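PDB 3VIU: phosphoribosylformylglycinamidine synthase 2 from Thermus thermophilus, which belongs to the PurM-like AIR synthase-related family and carries bound adenosine-5'-diphosphate and magnesium in this structure. Local coordinates for residues A[453-464]-A[587-596]; A[570-579]-A[645-656]. All blocks are in the same frame, centred on the assembly; numbering follows the deposited sequence.

Contact 1 of 2, residues A[453-464]-A[587-596]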
loop_
_atom_site.group_PDB
_atom_site.type_symbol
_atom_site.label_atom_id
_atom_site.label_comp_id
_atom_site.label_asym_id
_atom_site.label_seq_id
_atom_site.Cartn_x
_atom_site.Cartn_y
_atom_site.Cartn_z
ATOM N N TYR A 453 4.633 15.324 7.909
ATOM C CA TYR A 453 4.035 16.245 6.941
ATOM C C TYR A 453 2.509 16.133 7.035
ATOM O O TYR A 453 1.789 17.136 7.096
ATOM C CB TYR A 453 4.425 15.862 5.509
ATOM C CG TYR A 453 5.896 15.926 5.164
ATOM C CD1 TYR A 453 6.331 15.596 3.878
ATOM C CD2 TYR A 453 6.844 16.359 6.088
ATOM C CE1 TYR A 453 7.667 15.699 3.515
ATOM C CE2 TYR A 453 8.180 16.470 5.735
ATOM C CZ TYR A 453 8.585 16.139 4.449
ATOM O OH TYR A 453 9.905 16.254 4.091
ATOM N N SER A 454 2.033 14.892 7.042
ATOM C CA SER A 454 0.610 14.595 7.073
ATOM C C SER A 454 -0.137 15.093 8.319
ATOM O O SER A 454 -1.254 15.599 8.216
ATOM C CB SER A 454 0.417 13.085 6.871
ATOM O OG SER A 454 1.011 12.641 5.645
ATOM N N ARG A 455 0.476 14.965 9.491
ATOM C CA ARG A 455 -0.153 15.427 10.720
ATOM C C ARG A 455 -0.312 16.949 10.701
ATOM O O ARG A 455 -1.361 17.472 11.058
ATOM C CB ARG A 455 0.682 14.975 11.932
ATOM C CG ARG A 455 0.533 15.808 13.218
ATOM C CD ARG A 455 -0.896 15.902 13.728
ATOM N NE ARG A 455 -1.435 14.631 14.207
ATOM C CZ ARG A 455 -0.935 13.939 15.227
ATOM N NH1 ARG A 455 -1.501 12.796 15.594
ATOM N NH2 ARG A 455 0.135 14.377 15.875
ATOM N N LEU A 456 0.723 17.650 10.255
ATOM C CA LEU A 456 0.712 19.109 10.200
ATOM C C LEU A 456 -0.025 19.728 9.007
ATOM O O LEU A 456 -0.471 20.876 9.067
ATOM C CB LEU A 456 2.151 19.622 10.229
ATOM C CG LEU A 456 2.885 19.306 11.532
ATOM C CD1 LEU A 456 4.377 19.508 11.346
ATOM C CD2 LEU A 456 2.343 20.193 12.647
ATOM N N HIS A 457 -0.147 18.975 7.921
ATOM C CA HIS A 457 -0.824 19.482 6.732
ATOM C C HIS A 457 -1.283 18.276 5.918
ATOM O O HIS A 457 -0.705 17.949 4.887
ATOM C CB HIS A 457 0.143 20.349 5.900
ATOM C CG HIS A 457 -0.536 21.240 4.906
ATOM N ND1 HIS A 457 -1.567 20.810 4.099
ATOM C CD2 HIS A 457 -0.320 22.534 4.576
ATOM C CE1 HIS A 457 -1.958 21.801 3.319
ATOM N NE2 HIS A 457 -1.216 22.858 3.589
ATOM N N PRO A 458 -2.351 17.614 6.369
ATOM C CA PRO A 458 -2.877 16.435 5.673
ATOM C C PRO A 458 -2.928 16.511 4.142
ATOM O O PRO A 458 -2.516 15.575 3.456
ATOM C CB PRO A 458 -4.248 16.227 6.322
ATOM C CG PRO A 458 -4.593 17.596 6.907
ATOM C CD PRO A 458 -3.269 18.067 7.428
ATOM N N ARG A 459 -3.414 17.617 3.601
ATOM C CA ARG A 459 -3.489 17.760 2.148
ATOM C C ARG A 459 -2.092 17.702 1.507
ATOM O O ARG A 459 -1.875 16.962 0.546
ATOM C CB ARG A 459 -4.167 19.080 1.802
ATOM C CG ARG A 459 -4.503 19.282 0.346
ATOM C CD ARG A 459 -4.842 20.742 0.130
ATOM N NE ARG A 459 -5.796 20.941 -0.951
ATOM C CZ ARG A 459 -7.099 21.111 -0.770
ATOM N NH1 ARG A 459 -7.610 21.112 0.451
ATOM N NH2 ARG A 459 -7.893 21.276 -1.817
ATOM N N LEU A 460 -1.147 18.476 2.040
ATOM C CA LEU A 460 0.208 18.485 1.500
ATOM C C LEU A 460 0.873 17.124 1.746
ATOM O O LEU A 460 1.662 16.650 0.925
ATOM C CB LEU A 460 1.024 19.629 2.123
ATOM C CG LEU A 460 2.453 19.860 1.618
ATOM C CD1 LEU A 460 2.452 20.059 0.114
ATOM C CD2 LEU A 460 3.057 21.073 2.315
ATOM N N GLY A 461 0.526 16.485 2.861
ATOM C CA GLY A 461 1.077 15.174 3.165
ATOM C C GLY A 461 0.672 14.142 2.114
ATOM O O GLY A 461 1.493 13.347 1.649
ATOM N N ALA A 462 -0.604 14.160 1.736
ATOM C CA ALA A 462 -1.126 13.237 0.733
ATOM C C ALA A 462 -0.441 13.480 -0.609
ATOM O O ALA A 462 -0.056 12.535 -1.295
ATOM C CB ALA A 462 -2.630 13.417 0.593
HETATM N N MSE A 463 -0.289 14.753 -0.973
HETATM C CA MSE A 463 0.365 15.123 -2.227
HETATM C C MSE A 463 1.801 14.623 -2.245
HETATM O O MSE A 463 2.266 14.089 -3.254
HETATM C CB MSE A 463 0.371 16.641 -2.413
HETATM C CG MSE A 463 -0.924 17.228 -2.934
HETATM SE SE MSE A 463 -0.862 19.170 -2.874
HETATM C CE MSE A 463 0.741 19.453 -3.920
ATOM N N HIS A 464 2.497 14.814 -1.124
ATOM C CA HIS A 464 3.878 14.381 -0.993
ATOM C C HIS A 464 4.003 12.879 -1.155
ATOM O O HIS A 464 4.949 12.399 -1.775
ATOM C CB HIS A 464 4.444 14.800 0.365
ATOM C CG HIS A 464 5.217 16.080 0.327
ATOM N ND1 HIS A 464 6.436 16.193 -0.311
ATOM C CD2 HIS A 464 4.940 17.307 0.831
ATOM C CE1 HIS A 464 6.876 17.435 -0.198
ATOM N NE2 HIS A 464 5.987 18.132 0.490
ATOM N N GLU A 587 7.791 18.342 16.548
ATOM C CA GLU A 587 7.437 18.456 15.139
ATOM C C GLU A 587 6.455 19.601 14.991
ATOM O O GLU A 587 5.386 19.612 15.600
ATOM C CB GLU A 587 6.833 17.151 14.595
ATOM C CG GLU A 587 5.428 16.836 15.060
ATOM C CD GLU A 587 4.805 15.642 14.334
ATOM O OE1 GLU A 587 3.610 15.375 14.574
ATOM O OE2 GLU A 587 5.498 14.971 13.535
ATOM N N PHE A 588 6.839 20.579 14.180
ATOM C CA PHE A 588 6.016 21.758 13.965
ATOM C C PHE A 588 6.515 22.474 12.720
ATOM O O PHE A 588 7.458 22.018 12.086
ATOM C CB PHE A 588 6.107 22.673 15.196
ATOM C CG PHE A 588 7.511 23.094 15.540
ATOM C CD1 PHE A 588 8.023 24.303 15.077
ATOM C CD2 PHE A 588 8.321 22.284 16.331
ATOM C CE1 PHE A 588 9.328 24.700 15.401
ATOM C CE2 PHE A 588 9.626 22.668 16.663
ATOM C CZ PHE A 588 10.131 23.877 16.199
ATOM N N GLY A 589 5.892 23.592 12.373
ATOM C CA GLY A 589 6.312 24.318 11.191
ATOM C C GLY A 589 5.616 23.804 9.947
ATOM O O GLY A 589 4.986 22.755 9.978
ATOM N N HIS A 590 5.724 24.543 8.850
ATOM C CA HIS A 590 5.097 24.135 7.602
ATOM C C HIS A 590 5.925 23.054 6.913
ATOM O O HIS A 590 7.146 23.124 6.895
ATOM C CB HIS A 590 4.963 25.333 6.659
ATOM C CG HIS A 590 4.024 25.098 5.512
ATOM N ND1 HIS A 590 2.663 25.300 5.609
ATOM C CD2 HIS A 590 4.246 24.644 4.254
ATOM C CE1 HIS A 590 2.088 24.980 4.462
ATOM N NE2 HIS A 590 3.027 24.579 3.624
ATOM N N PRO A 591 5.265 22.015 6.370
ATOM C CA PRO A 591 5.985 20.942 5.674
ATOM C C PRO A 591 6.574 21.549 4.398
ATOM O O PRO A 591 6.141 22.605 3.965
ATOM C CB PRO A 591 4.885 19.930 5.374
ATOM C CG PRO A 591 3.958 20.111 6.510
ATOM C CD PRO A 591 3.878 21.611 6.642
ATOM N N PRO A 592 7.557 20.890 3.776
ATOM C CA PRO A 592 8.140 21.460 2.555
ATOM C C PRO A 592 7.120 21.751 1.451
ATOM O O PRO A 592 6.234 20.938 1.179
ATOM C CB PRO A 592 9.154 20.398 2.126
ATOM C CG PRO A 592 9.546 19.763 3.412
ATOM C CD PRO A 592 8.222 19.627 4.133
ATOM N N ARG A 593 7.241 22.911 0.816
ATOM C CA ARG A 593 6.336 23.243 -0.275
ATOM C C ARG A 593 6.569 22.215 -1.381
ATOM O O ARG A 593 7.663 21.670 -1.518
ATOM C CB ARG A 593 6.621 24.637 -0.839
ATOM C CG ARG A 593 6.282 25.810 0.057
ATOM C CD ARG A 593 6.284 27.088 -0.777
ATOM N NE ARG A 593 7.164 28.136 -0.256
ATOM C CZ ARG A 593 8.486 28.024 -0.116
ATOM N NH1 ARG A 593 9.114 26.900 -0.452
ATOM N NH2 ARG A 593 9.187 29.051 0.353
ATOM N N LEU A 594 5.537 21.960 -2.171
ATOM C CA LEU A 594 5.630 21.002 -3.256
ATOM C C LEU A 594 5.076 21.610 -4.542
ATOM O O LEU A 594 3.882 21.907 -4.643
ATOM C CB LEU A 594 4.864 19.733 -2.884
ATOM C CG LEU A 594 4.658 18.631 -3.926
ATOM C CD1 LEU A 594 5.979 18.231 -4.579
ATOM C CD2 LEU A 594 4.023 17.432 -3.232
ATOM N N ASP A 595 5.969 21.804 -5.506
ATOM C CA ASP A 595 5.636 22.357 -6.813
ATOM C C ASP A 595 5.431 21.131 -7.691
ATOM O O ASP A 595 6.390 20.491 -8.122
ATOM C CB ASP A 595 6.813 23.193 -7.345
ATOM C CG ASP A 595 6.560 23.775 -8.734
ATOM O OD1 ASP A 595 5.878 23.122 -9.552
ATOM O OD2 ASP A 595 7.071 24.886 -9.014
ATOM N N LEU A 596 4.176 20.802 -7.946
ATOM C CA LEU A 596 3.855 19.649 -8.755
ATOM C C LEU A 596 4.379 19.765 -10.177
ATOM O O LEU A 596 4.703 18.758 -10.800
ATOM C CB LEU A 596 2.348 19.416 -8.731
ATOM C CG LEU A 596 1.941 18.853 -7.362
ATOM C CD1 LEU A 596 0.454 19.007 -7.135
ATOM C CD2 LEU A 596 2.374 17.380 -7.283
HETATM O O HOH W 1 1.622 16.798 16.170
#
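Tyr453 lays one face of its ring against Pro592, and the two side chains cross at about a right angle. Pro592 CD sits 3.8 Å from the centroid of the Tyr453 ring, a CH-pi contact displaced toward the rim. The Tyr453 hydroxyl probably bonds to Glu656. The ring of His464 lies between two groups. Leu594 CD2 covers the centre of one face, 4.0 Å from the His464 centroid and 8° off the ring normal. Tyr453 CD1 lies over the opposite face, toward the rim. At the edge, His464 NE2 donates to Pro592 O at 2.9 Å. The bond is straight, 179° at the hydrogen, and the oxygen lies in the imidazole plane.

Leu460 spreads its two methyls over the 587-596 segment. Its CG is anti to the backbone N (chi1 -176°), which sets the methyls on different neighbours. Leu460 CD2 reaches Pro591 CB at 3.7 Å, and Leu460 CD1 reaches Leu594 CB at 3.9 Å. Beside them His457 CD2 approaches His590 CE1 at 3.4 Å. The planes of these two rings are nearly perpendicular. Leu456 CD1 packs on the backbone at Phe588 and Gly589. Farther along, the methyl end of selenomethionine Met463 meets the CD1 methyl of Leu596.

Arg455 NH2 and Glu587 OE1 form a long salt bridge, 3.8 Å, with guanidinium and carboxylate planes at a right angle. Water 1 bridges the same two atoms. Glu587 OE2 turns to Arg452 and His164.

The loop before helix 596-611 thus joins the N-terminal-type and C-terminal-type AIR synthase-related domains. Its chemistry is mostly apolar. The bond to Pro592 O, with Leu594 and Tyr453 on opposite faces, would restrict rotation of the His464 ring and implies that NE2 carries a proton.

Contact 2 of 2, residues A[570-579]-A[645-656]; sequences ERGELGASEV and VREEGLEALFGE
Glu656 places CG anti to its own carbonyl carbon (chi1 -41°) and then runs extended, which carries its carboxylate to Ser577 and Glu578. Glu651 starts in the same way (chi1 -65°) and reaches back to Arg571, whose chain is straight from CG to NE.

Ser577 CB packs 3.6 Å from Glu656 CD. Glu578 N donates to Glu656 OE2 at 3.2 Å, coming from above the carboxylate plane. Water 3 donates to the same oxygen and to Phe654 O, and accepts from Val579 N. Gly624 N is a further partner of OE2, while Tyr453 probably bonds to OE1. These partners would be expected to stabilise the negative charge of the buried carboxylate.

Arg571 lies between two acids. Arg571 NH1 forms a salt bridge with Glu651 OE1; the fit is very tight, and its exact geometry is doubtful. Arg571 NE is 3.3 Å from Glu647 OE2, but this oxygen is well out of the guanidinium plane, so charge alone links them. Glu570 OE2 pairs with Arg685, while OE1 takes a weak bond from Arg646 N.

The backbones meet between these polar ends. Gly572 N donates to Glu651 O at 2.9 Å. Glu573 N to Glu656 O (2.7 Å) and Glu656 N to Glu573 O (2.8 Å) make one antiparallel, hydrogen-bonded bridge. Gly572 and Gly655 approach closely here. Leu574 CD1 rests on Glu651 CG at 3.7 Å.

Ser577 is the N-cap of helix 578-584: its OG accepts from Leu580 N and donates to Leu574 O across a type II turn. Two connections of the C-terminal-type domain's mixed sheet meet here, one after strand 563-567, the other after strand 641-644 with helix 650-653. The bridge and the Arg571, Glu647 and Glu651 salt-bridge network join them.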
loop_
_atom_site.group_PDB
_atom_site.type_symbol
_atom_site.label_atom_id
_atom_site.label_comp_id
_atom_site.label_asym_id
_atom_site.label_seq_id
_atom_site.Cartn_x
_atom_site.Cartn_y
_atom_site.Cartn_z
ATOM N N GLU A 570 20.050 22.769 -3.373
ATOM C CA GLU A 570 20.610 22.270 -2.122
ATOM C C GLU A 570 19.824 22.615 -0.878
ATOM O O GLU A 570 19.838 21.864 0.092
ATOM C CB GLU A 570 22.042 22.784 -1.943
ATOM C CG GLU A 570 22.902 22.699 -3.190
ATOM C CD GLU A 570 24.330 23.148 -2.945
ATOM O OE1 GLU A 570 24.529 24.102 -2.160
ATOM O OE2 GLU A 570 25.250 22.557 -3.547
ATOM N N ARG A 571 19.154 23.759 -0.901
ATOM C CA ARG A 571 18.374 24.208 0.241
ATOM C C ARG A 571 17.069 23.465 0.448
ATOM O O ARG A 571 16.239 23.391 -0.453
ATOM C CB ARG A 571 18.051 25.696 0.120
ATOM C CG ARG A 571 18.904 26.591 0.990
ATOM C CD ARG A 571 18.230 27.937 1.194
ATOM N NE ARG A 571 19.036 28.851 2.003
ATOM C CZ ARG A 571 19.452 28.598 3.241
ATOM N NH1 ARG A 571 19.146 27.449 3.827
ATOM N NH2 ARG A 571 20.169 29.500 3.901
ATOM N N GLY A 572 16.904 22.920 1.647
ATOM C CA GLY A 572 15.679 22.233 2.006
ATOM C C GLY A 572 15.047 23.054 3.120
ATOM O O GLY A 572 15.634 24.043 3.558
ATOM N N GLU A 573 13.860 22.674 3.578
ATOM C CA GLU A 573 13.210 23.410 4.661
ATOM C C GLU A 573 13.257 22.554 5.932
ATOM O O GLU A 573 13.441 21.332 5.865
ATOM C CB GLU A 573 11.762 23.744 4.282
ATOM C CG GLU A 573 11.595 24.280 2.860
ATOM C CD GLU A 573 10.148 24.640 2.510
ATOM O OE1 GLU A 573 9.815 24.661 1.303
ATOM O OE2 GLU A 573 9.344 24.911 3.433
ATOM N N LEU A 574 13.082 23.185 7.088
ATOM C CA LEU A 574 13.149 22.465 8.355
ATOM C C LEU A 574 11.806 22.062 8.958
ATOM O O LEU A 574 11.764 21.216 9.850
ATOM C CB LEU A 574 13.925 23.305 9.377
ATOM C CG LEU A 574 15.301 23.770 8.892
ATOM C CD1 LEU A 574 15.874 24.801 9.844
ATOM C CD2 LEU A 574 16.214 22.567 8.763
ATOM N N GLY A 575 10.721 22.669 8.483
ATOM C CA GLY A 575 9.403 22.360 9.007
ATOM C C GLY A 575 9.008 20.899 8.904
ATOM O O GLY A 575 9.066 20.312 7.830
ATOM N N ALA A 576 8.608 20.309 10.026
ATOM C CA ALA A 576 8.185 18.912 10.064
ATOM C C ALA A 576 9.289 17.974 9.586
ATOM O O ALA A 576 9.016 16.861 9.156
ATOM C CB ALA A 576 6.938 18.729 9.199
ATOM N N SER A 577 10.539 18.410 9.676
ATOM C CA SER A 577 11.634 17.579 9.198
ATOM C C SER A 577 12.195 16.651 10.250
ATOM O O SER A 577 11.860 16.744 11.440
ATOM C CB SER A 577 12.769 18.448 8.681
ATOM O OG SER A 577 13.428 19.094 9.759
ATOM N N GLU A 578 13.065 15.754 9.788
ATOM C CA GLU A 578 13.738 14.803 10.655
ATOM C C GLU A 578 14.724 15.556 11.545
ATOM O O GLU A 578 14.739 15.384 12.755
ATOM C CB GLU A 578 14.515 13.773 9.828
ATOM C CG GLU A 578 13.693 12.650 9.245
ATOM C CD GLU A 578 12.960 11.853 10.313
ATOM O OE1 GLU A 578 13.489 11.731 11.447
ATOM O OE2 GLU A 578 11.858 11.343 10.007
ATOM N N VAL A 579 15.548 16.400 10.936
ATOM C CA VAL A 579 16.540 17.133 11.695
ATOM C C VAL A 579 15.902 18.013 12.759
ATOM O O VAL A 579 16.487 18.221 13.818
ATOM C CB VAL A 579 17.444 18.003 10.774
ATOM C CG1 VAL A 579 16.704 19.274 10.352
ATOM C CG2 VAL A 579 18.749 18.337 11.499
ATOM N N VAL A 645 29.206 21.670 -1.152
ATOM C CA VAL A 645 27.877 22.215 -0.961
ATOM C C VAL A 645 28.114 23.694 -0.692
ATOM O O VAL A 645 28.796 24.054 0.267
ATOM C CB VAL A 645 27.147 21.542 0.222
ATOM C CG1 VAL A 645 27.887 21.796 1.513
ATOM C CG2 VAL A 645 25.737 22.063 0.314
ATOM N N ARG A 646 27.563 24.544 -1.550
ATOM C CA ARG A 646 27.755 25.987 -1.438
ATOM C C ARG A 646 27.088 26.704 -0.285
ATOM O O ARG A 646 27.485 27.813 0.074
ATOM C CB ARG A 646 27.359 26.658 -2.745
ATOM C CG ARG A 646 28.338 26.343 -3.833
ATOM C CD ARG A 646 28.022 27.069 -5.104
ATOM N NE ARG A 646 28.993 26.715 -6.130
ATOM C CZ ARG A 646 28.843 26.981 -7.420
ATOM N NH1 ARG A 646 27.753 27.612 -7.850
ATOM N NH2 ARG A 646 29.776 26.598 -8.276
ATOM N N GLU A 647 26.076 26.088 0.300
ATOM C CA GLU A 647 25.407 26.722 1.416
ATOM C C GLU A 647 25.631 25.903 2.662
ATOM O O GLU A 647 25.487 24.684 2.645
ATOM C CB GLU A 647 23.916 26.824 1.145
ATOM C CG GLU A 647 23.577 27.589 -0.103
ATOM C CD GLU A 647 22.128 27.421 -0.482
ATOM O OE1 GLU A 647 21.753 26.302 -0.897
ATOM O OE2 GLU A 647 21.365 28.401 -0.355
ATOM N N GLU A 648 26.017 26.566 3.740
ATOM C CA GLU A 648 26.202 25.861 4.993
ATOM C C GLU A 648 24.908 26.113 5.751
ATOM O O GLU A 648 24.063 26.894 5.305
ATOM C CB GLU A 648 27.408 26.410 5.757
ATOM C CG GLU A 648 28.473 25.361 6.035
ATOM C CD GLU A 648 28.147 24.473 7.227
ATOM O OE1 GLU A 648 26.992 23.999 7.322
ATOM O OE2 GLU A 648 29.050 24.238 8.067
ATOM N N GLY A 649 24.750 25.459 6.890
ATOM C CA GLY A 649 23.535 25.627 7.654
ATOM C C GLY A 649 22.723 24.360 7.527
ATOM O O GLY A 649 22.789 23.658 6.518
ATOM N N LEU A 650 21.948 24.067 8.557
ATOM C CA LEU A 650 21.129 22.869 8.577
ATOM C C LEU A 650 20.207 22.766 7.370
ATOM O O LEU A 650 20.048 21.694 6.801
ATOM C CB LEU A 650 20.311 22.823 9.871
ATOM C CG LEU A 650 21.134 22.914 11.157
ATOM C CD1 LEU A 650 20.209 22.860 12.355
ATOM C CD2 LEU A 650 22.133 21.779 11.211
ATOM N N GLU A 651 19.603 23.877 6.975
ATOM C CA GLU A 651 18.695 23.854 5.839
ATOM C C GLU A 651 19.312 23.231 4.588
ATOM O O GLU A 651 18.656 22.494 3.871
ATOM C CB GLU A 651 18.210 25.266 5.516
ATOM C CG GLU A 651 17.366 25.902 6.601
ATOM C CD GLU A 651 16.934 27.310 6.236
ATOM O OE1 GLU A 651 17.825 28.125 5.908
ATOM O OE2 GLU A 651 15.717 27.609 6.278
ATOM N N ALA A 652 20.578 23.515 4.329
ATOM C CA ALA A 652 21.217 22.976 3.141
ATOM C C ALA A 652 21.714 21.549 3.304
ATOM O O ALA A 652 21.629 20.754 2.386
ATOM C CB ALA A 652 22.369 23.877 2.714
ATOM N N LEU A 653 22.227 21.215 4.474
ATOM C CA LEU A 653 22.756 19.880 4.667
ATOM C C LEU A 653 21.711 18.829 5.050
ATOM O O LEU A 653 21.823 17.664 4.648
ATOM C CB LEU A 653 23.880 19.927 5.713
ATOM C CG LEU A 653 25.000 20.950 5.428
ATOM C CD1 LEU A 653 25.971 21.008 6.594
ATOM C CD2 LEU A 653 25.731 20.578 4.147
ATOM N N PHE A 654 20.680 19.245 5.780
ATOM C CA PHE A 654 19.655 18.315 6.251
ATOM C C PHE A 654 18.211 18.717 5.997
ATOM O O PHE A 654 17.306 17.930 6.255
ATOM C CB PHE A 654 19.833 18.107 7.748
ATOM C CG PHE A 654 21.243 17.838 8.144
ATOM C CD1 PHE A 654 21.815 16.592 7.921
ATOM C CD2 PHE A 654 22.007 18.834 8.744
ATOM C CE1 PHE A 654 23.130 16.335 8.295
ATOM C CE2 PHE A 654 23.323 18.592 9.122
ATOM C CZ PHE A 654 23.887 17.336 8.898
ATOM N N GLY A 655 17.999 19.940 5.517
ATOM C CA GLY A 655 16.652 20.409 5.243
ATOM C C GLY A 655 15.989 19.540 4.197
ATOM O O GLY A 655 16.671 18.947 3.357
ATOM N N GLU A 656 14.666 19.457 4.230
ATOM C CA GLU A 656 13.967 18.625 3.256
ATOM C C GLU A 656 13.215 19.431 2.191
ATOM O O GLU A 656 12.729 20.528 2.457
ATOM C CB GLU A 656 13.018 17.674 3.995
ATOM C CG GLU A 656 13.656 17.109 5.260
ATOM C CD GLU A 656 12.785 16.104 5.999
ATOM O OE1 GLU A 656 11.537 16.196 5.914
ATOM O OE2 GLU A 656 13.361 15.230 6.683
HETATM O O HOH W 2 10.047 14.602 7.695
HETATM O O HOH W 3 15.907 16.421 8.054
#

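Contacts 1 and 2 have centres 16 Å apart and touch directly. Their segments alternate along the chain. Tyr453 OH of contact 1 lies 2.4 Å from Glu656 OE1 of contact 2, a probable hydrogen bond; the distance is unusually short and its exact value doubtful. Phe588 O and Ala576 N are 2.9 Å apart, also a probable hydrogen bond. Leu456 CD1 packs 3.4 Å from Ala576 CB. A salt bridge between Arg593 and Glu573 adds another tie. The side chains of Tyr453 and Glu656 are about 11 Å and 12 Å from the bound magnesium ion. Neither belongs to its site, which is formed by Asp430, Asn472 and Asp620.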